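Local coordinates for Carboxylesterase/phospholipase family protein (Francisella tularensis subsp. tularensis, PDB 4F21) that probably hydrolyses carboxylic ester bonds as a serine hydrolase of the carboxylesterase/phospholipase family, with an alpha/beta-hydrolase fold, at residues Val40-Gly45 / Phe69-Ala74; Asp75-Thr80 / Phe139-Ile144. All blocks are in the same frame, centred on the assembly; numbering follows the deposited sequence.

Overall arrangement
Interactions 1 and 2 follow each other along the chain and touch, their centres about 10 Å apart. Interaction 1 is a buried pairing of two parallel strands, 38-44 and 67-72, within the central sheet, held by backbone hydrogen bonds and apolar side chains on both faces. Interaction 2 is smaller and only partly buried: the loop that leaves strand 67-72 meets the turn after strand 134-139, by van der Waals packing with no hydrogen bond between them. Its two loops thus leave the strands that flank 38-44 in the sheet. The contacts join where His44 and Gly45 meet Ile77, with O of His44 3.3 Å from CG1 of Ile77.

Interaction 1: Val40-Gly45 / Phe69-Ala74; sequences VIWLHG and FIFPHA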
loop_
_atom_site.group_PDB
_atom_site.type_symbol
_atom_site.label_atom_id
_atom_site.label_comp_id
_atom_site.label_asym_id
_atom_site.label_seq_id
_atom_site.Cartn_x
_atom_site.Cartn_y
_atom_site.Cartn_z
ATOM N N VAL A 40 -2.857 -5.647 10.105
ATOM C CA VAL A 40 -2.203 -4.803 9.113
ATOM C C VAL A 40 -1.385 -5.646 8.145
ATOM O O VAL A 40 -0.397 -6.278 8.528
ATOM C CB VAL A 40 -1.291 -3.737 9.755
ATOM C CG1 VAL A 40 -0.886 -2.695 8.716
ATOM C CG2 VAL A 40 -1.992 -3.069 10.920
ATOM N N ILE A 41 -1.815 -5.661 6.888
ATOM C CA ILE A 41 -1.081 -6.347 5.843
ATOM C C ILE A 41 -0.081 -5.379 5.219
ATOM O O ILE A 41 -0.466 -4.456 4.499
ATOM C CB ILE A 41 -2.030 -6.918 4.779
ATOM C CG1 ILE A 41 -3.072 -7.817 5.446
ATOM C CG2 ILE A 41 -1.254 -7.688 3.722
ATOM C CD1 ILE A 41 -4.005 -8.505 4.479
ATOM N N TRP A 42 1.199 -5.589 5.525
ATOM C CA TRP A 42 2.283 -4.729 5.053
ATOM C C TRP A 42 3.032 -5.376 3.891
ATOM O O TRP A 42 3.678 -6.413 4.056
ATOM C CB TRP A 42 3.258 -4.428 6.195
ATOM C CG TRP A 42 4.217 -3.311 5.896
ATOM C CD1 TRP A 42 5.376 -3.395 5.181
ATOM C CD2 TRP A 42 4.099 -1.943 6.310
ATOM N NE1 TRP A 42 5.983 -2.164 5.118
ATOM C CE2 TRP A 42 5.221 -1.256 5.805
ATOM C CE3 TRP A 42 3.153 -1.232 7.057
ATOM C CZ2 TRP A 42 5.421 0.106 6.020
ATOM C CZ3 TRP A 42 3.355 0.121 7.271
ATOM C CH2 TRP A 42 4.480 0.775 6.754
ATOM N N LEU A 43 2.953 -4.750 2.720
ATOM C CA LEU A 43 3.565 -5.291 1.510
ATOM C C LEU A 43 4.862 -4.570 1.142
ATOM O O LEU A 43 4.994 -3.362 1.345
ATOM C CB LEU A 43 2.584 -5.207 0.336
ATOM C CG LEU A 43 1.164 -5.734 0.560
ATOM C CD1 LEU A 43 0.331 -5.577 -0.704
ATOM C CD2 LEU A 43 1.185 -7.186 1.020
ATOM N N HIS A 44 5.816 -5.321 0.603
ATOM C CA HIS A 44 7.048 -4.737 0.080
ATOM C C HIS A 44 7.535 -5.518 -1.138
ATOM O O HIS A 44 7.321 -6.725 -1.233
ATOM C CB HIS A 44 8.135 -4.643 1.165
ATOM C CG HIS A 44 8.696 -5.965 1.594
ATOM N ND1 HIS A 44 8.442 -6.513 2.835
ATOM C CD2 HIS A 44 9.516 -6.837 0.961
ATOM C CE1 HIS A 44 9.069 -7.670 2.940
ATOM N NE2 HIS A 44 9.727 -7.891 1.816
ATOM N N GLY A 45 8.178 -4.823 -2.072
ATOM C CA GLY A 45 8.660 -5.448 -3.292
ATOM C C GLY A 45 9.787 -6.433 -3.055
ATOM O O GLY A 45 10.910 -6.228 -3.512
ATOM N N PHE A 69 0.034 -8.573 12.706
ATOM C CA PHE A 69 0.788 -8.048 11.571
ATOM C C PHE A 69 1.128 -9.126 10.542
ATOM O O PHE A 69 1.665 -10.185 10.887
ATOM C CB PHE A 69 2.056 -7.330 12.039
ATOM C CG PHE A 69 1.823 -5.909 12.481
ATOM C CD1 PHE A 69 1.609 -5.606 13.813
ATOM C CD2 PHE A 69 1.823 -4.875 11.558
ATOM C CE1 PHE A 69 1.400 -4.300 14.217
ATOM C CE2 PHE A 69 1.613 -3.568 11.957
ATOM C CZ PHE A 69 1.402 -3.281 13.288
ATOM N N ILE A 70 0.810 -8.838 9.280
ATOM C CA ILE A 70 1.081 -9.756 8.176
ATOM C C ILE A 70 2.130 -9.190 7.220
ATOM O O ILE A 70 1.896 -8.174 6.572
ATOM C CB ILE A 70 -0.199 -10.046 7.374
ATOM C CG1 ILE A 70 -1.268 -10.643 8.284
ATOM C CG2 ILE A 70 0.093 -10.988 6.213
ATOM C CD1 ILE A 70 -0.840 -11.931 8.943
ATOM N N PHE A 71 3.282 -9.855 7.140
ATOM C CA PHE A 71 4.364 -9.456 6.241
ATOM C C PHE A 71 4.628 -10.513 5.172
ATOM O O PHE A 71 5.526 -11.340 5.333
ATOM C CB PHE A 71 5.661 -9.234 7.023
ATOM C CG PHE A 71 5.697 -7.955 7.804
ATOM C CD1 PHE A 71 6.104 -6.776 7.206
ATOM C CD2 PHE A 71 5.344 -7.936 9.142
ATOM C CE1 PHE A 71 6.145 -5.598 7.922
ATOM C CE2 PHE A 71 5.382 -6.761 9.865
ATOM C CZ PHE A 71 5.783 -5.589 9.254
ATOM N N PRO A 72 3.858 -10.488 4.073
ATOM C CA PRO A 72 4.060 -11.447 2.980
ATOM C C PRO A 72 5.442 -11.313 2.347
ATOM O O PRO A 72 5.957 -10.198 2.242
ATOM C CB PRO A 72 2.979 -11.059 1.968
ATOM C CG PRO A 72 1.956 -10.326 2.763
ATOM C CD PRO A 72 2.721 -9.591 3.813
ATOM N N HIS A 73 6.034 -12.433 1.941
ATOM C CA HIS A 73 7.343 -12.412 1.294
ATOM C C HIS A 73 7.241 -11.805 -0.101
ATOM O O HIS A 73 6.187 -11.856 -0.733
ATOM C CB HIS A 73 7.952 -13.816 1.232
ATOM C CG HIS A 73 8.482 -14.304 2.546
ATOM N ND1 HIS A 73 7.890 -13.994 3.751
ATOM C CD2 HIS A 73 9.548 -15.085 2.841
ATOM C CE1 HIS A 73 8.569 -14.561 4.732
ATOM N NE2 HIS A 73 9.580 -15.229 4.208
ATOM N N ALA A 74 8.351 -11.249 -0.581
ATOM C CA ALA A 74 8.364 -10.435 -1.799
ATOM C C ALA A 74 7.918 -11.149 -3.079
ATOM O O ALA A 74 7.808 -10.521 -4.132
ATOM C CB ALA A 74 9.739 -9.803 -1.998
HETATM O O HOH W 1 6.057 -7.361 3.854
#
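Trp42 and Phe71 lie side by side on one face of the central sheet, pointing the same way, with CE1 of Phe71 3.6 Å from CB of Trp42. Putting CG anti to the backbone N (chi1 -167°) carries the indole out over this face, where the five-membered ring meets the Phe71 ring obliquely, planes at 43°. The ring of Phe53 also meets the indole. Val40 and Phe69 repeat the arrangement on the same face: CB of Val40 is 3.6 Å from CE2 of Phe69, and CG2 reaches the same ring carbon.

On the other face Ile41 runs alongside Ile70, with CG1 of Ile41 4.1 Å from CB of Ile70. There Leu43 CD2 comes obliquely onto the CG-CD side of the proline ring, 3.7 Å from CG of Pro72. Helix 111-126 packs on this face, through Ile121 on Ile41, Val117 on Leu43 and Leu120 on Pro72.

Between the faces, the parallel strands are joined by Ile70 N to Val40 O, 2.9 Å, and by Trp42 N to Ile70 O, equally short. The next bond in this register would come from residue 72, but proline has no N-H; instead, CD of Pro72 lies 3.3 Å from O of Trp42. A water bridges the gap, donating to Trp42 O at 2.6 Å and, over a longer bond, to Pro72 O. Farther on, Ala74 CB packs loosely beside the His44 ring and against the backbone of Gly45.

The side chains thus bring apolar bulk to both faces, while backbone bonds set the register; where proline lacks an N-H the spacing widens and a water donates to both carbonyls, at the end of the sheet that leads toward the probable active site.

Interaction 2: Asp75-Thr80 / Phe139-Ile144; sequences DIIPVT and FSQGGI
Ile77 points at Gln141 and Gly142 in the nucleophile elbow of the alpha/beta-hydrolase fold, the sharp turn between strand 134-139 and helix 144-150. Its two branches divide the work. CG2 of Ile77 faces the Gln141 side chain and lies 3.8 Å from CG of Gln141. On the other branch, CG1 continues toward the turn and ends with CD1 of Ile77 3.6 Å from CA of Gly142, so that this methyl packs on the main chain.

Gln141 reaches the other way. With CG anti to its own backbone N (chi1 -160°) and the chain extended beyond, it slides past Ile77 in the opposite direction, its aliphatic part alongside the CG2 methyl and its amide end near the backbone of Pro78 and Val79. No hydrogen bond between the segments is found, and the clear contacts are apolar.

Ser140, at the tip of the elbow, does not touch 75-80 but has the positive phi (55°) expected of the nucleophile in this motif. Its OG is hydrogen-bonded to His226 NE2, consistent with a Ser140-His226-Asp194 triad. Gln141, next in sequence to this probable catalytic serine, carries the contact to the elbow. Ile76 and Pro78 touch helix 111-126, and the O of Ile76 accepts a hydrogen bond from Ser113 OG. The elbow itself is a type II' turn from Phe139 to Gly142, closed by Gly142 N donating to Phe139 O at 2.9 Å.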
loop_
_atom_site.group_PDB
_atom_site.type_symbol
_atom_site.label_atom_id
_atom_site.label_comp_id
_atom_site.label_asym_id
_atom_site.label_seq_id
_atom_site.Cartn_x
_atom_site.Cartn_y
_atom_site.Cartn_z
ATOM N N ASP A 75 7.663 -12.451 -2.992
ATOM C CA ASP A 75 7.194 -13.205 -4.147
ATOM C C ASP A 75 5.763 -12.802 -4.490
ATOM O O ASP A 75 5.303 -12.999 -5.615
ATOM C CB ASP A 75 7.270 -14.708 -3.880
ATOM C CG ASP A 75 8.409 -15.077 -2.951
ATOM O OD1 ASP A 75 9.379 -14.296 -2.863
ATOM O OD2 ASP A 75 8.334 -16.147 -2.309
ATOM N N ILE A 76 5.068 -12.230 -3.510
ATOM C CA ILE A 76 3.716 -11.719 -3.713
ATOM C C ILE A 76 3.758 -10.496 -4.630
ATOM O O ILE A 76 2.761 -10.141 -5.258
ATOM C CB ILE A 76 3.030 -11.378 -2.362
ATOM C CG1 ILE A 76 1.602 -11.923 -2.328
ATOM C CG2 ILE A 76 3.060 -9.878 -2.077
ATOM C CD1 ILE A 76 0.938 -11.822 -0.973
ATOM N N ILE A 77 4.930 -9.871 -4.708
ATOM C CA ILE A 77 5.161 -8.737 -5.590
ATOM C C ILE A 77 6.031 -9.172 -6.762
ATOM O O ILE A 77 7.244 -9.312 -6.614
ATOM C CB ILE A 77 5.895 -7.598 -4.859
ATOM C CG1 ILE A 77 5.135 -7.178 -3.598
ATOM C CG2 ILE A 77 6.096 -6.412 -5.790
ATOM C CD1 ILE A 77 3.896 -6.362 -3.866
ATOM N N PRO A 78 5.414 -9.389 -7.933
ATOM C CA PRO A 78 6.157 -9.816 -9.124
ATOM C C PRO A 78 7.224 -8.801 -9.523
ATOM O O PRO A 78 7.095 -7.624 -9.214
ATOM C CB PRO A 78 5.071 -9.909 -10.200
ATOM C CG PRO A 78 3.948 -9.054 -9.697
ATOM C CD PRO A 78 3.980 -9.198 -8.213
ATOM N N VAL A 79 8.273 -9.260 -10.192
ATOM C CA VAL A 79 9.368 -8.383 -10.588
ATOM C C VAL A 79 8.997 -7.564 -11.824
ATOM O O VAL A 79 9.417 -6.415 -11.980
ATOM C CB VAL A 79 10.652 -9.203 -10.855
ATOM C CG1 VAL A 79 10.343 -10.391 -11.756
ATOM C CG2 VAL A 79 11.754 -8.328 -11.447
ATOM N N THR A 80 8.164 -8.153 -12.674
ATOM C CA THR A 80 7.838 -7.604 -13.990
ATOM C C THR A 80 7.107 -6.254 -14.006
ATOM O O THR A 80 6.693 -5.789 -15.069
ATOM C CB THR A 80 6.997 -8.612 -14.795
ATOM O OG1 THR A 80 5.904 -9.072 -13.987
ATOM C CG2 THR A 80 7.845 -9.804 -15.202
ATOM N N PHE A 139 4.675 -0.058 0.334
ATOM C CA PHE A 139 5.797 0.834 0.069
ATOM C C PHE A 139 6.380 0.580 -1.320
ATOM O O PHE A 139 6.611 -0.569 -1.705
ATOM C CB PHE A 139 6.886 0.678 1.134
ATOM C CG PHE A 139 8.157 1.425 0.818
ATOM C CD1 PHE A 139 8.273 2.774 1.105
ATOM C CD2 PHE A 139 9.233 0.779 0.232
ATOM C CE1 PHE A 139 9.437 3.462 0.812
ATOM C CE2 PHE A 139 10.398 1.462 -0.063
ATOM C CZ PHE A 139 10.501 2.801 0.228
ATOM N N SER A 140 6.605 1.664 -2.059
ATOM C CA SER A 140 7.288 1.618 -3.352
ATOM C C SER A 140 6.610 0.637 -4.298
ATOM O O SER A 140 5.460 0.827 -4.691
ATOM C CB SER A 140 8.764 1.246 -3.165
ATOM O OG SER A 140 9.451 1.196 -4.401
ATOM N N GLN A 141 7.341 -0.413 -4.656
ATOM C CA GLN A 141 6.863 -1.416 -5.598
ATOM C C GLN A 141 5.590 -2.074 -5.083
ATOM O O GLN A 141 4.704 -2.430 -5.857
ATOM C CB GLN A 141 7.944 -2.476 -5.807
ATOM C CG GLN A 141 7.799 -3.290 -7.074
ATOM C CD GLN A 141 8.950 -4.258 -7.267
ATOM O OE1 GLN A 141 9.630 -4.631 -6.310
ATOM N NE2 GLN A 141 9.178 -4.666 -8.511
ATOM N N GLY A 142 5.506 -2.224 -3.766
ATOM C CA GLY A 142 4.382 -2.889 -3.140
ATOM C C GLY A 142 3.143 -2.029 -3.023
ATOM O O GLY A 142 2.023 -2.544 -3.055
ATOM N N GLY A 143 3.341 -0.720 -2.900
ATOM C CA GLY A 143 2.249 0.215 -2.682
ATOM C C GLY A 143 1.146 0.167 -3.724
ATOM O O GLY A 143 0.027 0.622 -3.483
ATOM N N ILE A 144 1.471 -0.384 -4.889
ATOM C CA ILE A 144 0.512 -0.538 -5.974
ATOM C C ILE A 144 -0.559 -1.571 -5.622
ATOM O O ILE A 144 -1.748 -1.366 -5.878
ATOM C CB ILE A 144 1.224 -0.989 -7.262
ATOM C CG1 ILE A 144 2.470 -0.135 -7.512
ATOM C CG2 ILE A 144 0.271 -0.938 -8.446
ATOM C CD1 ILE A 144 3.493 -0.779 -8.424
#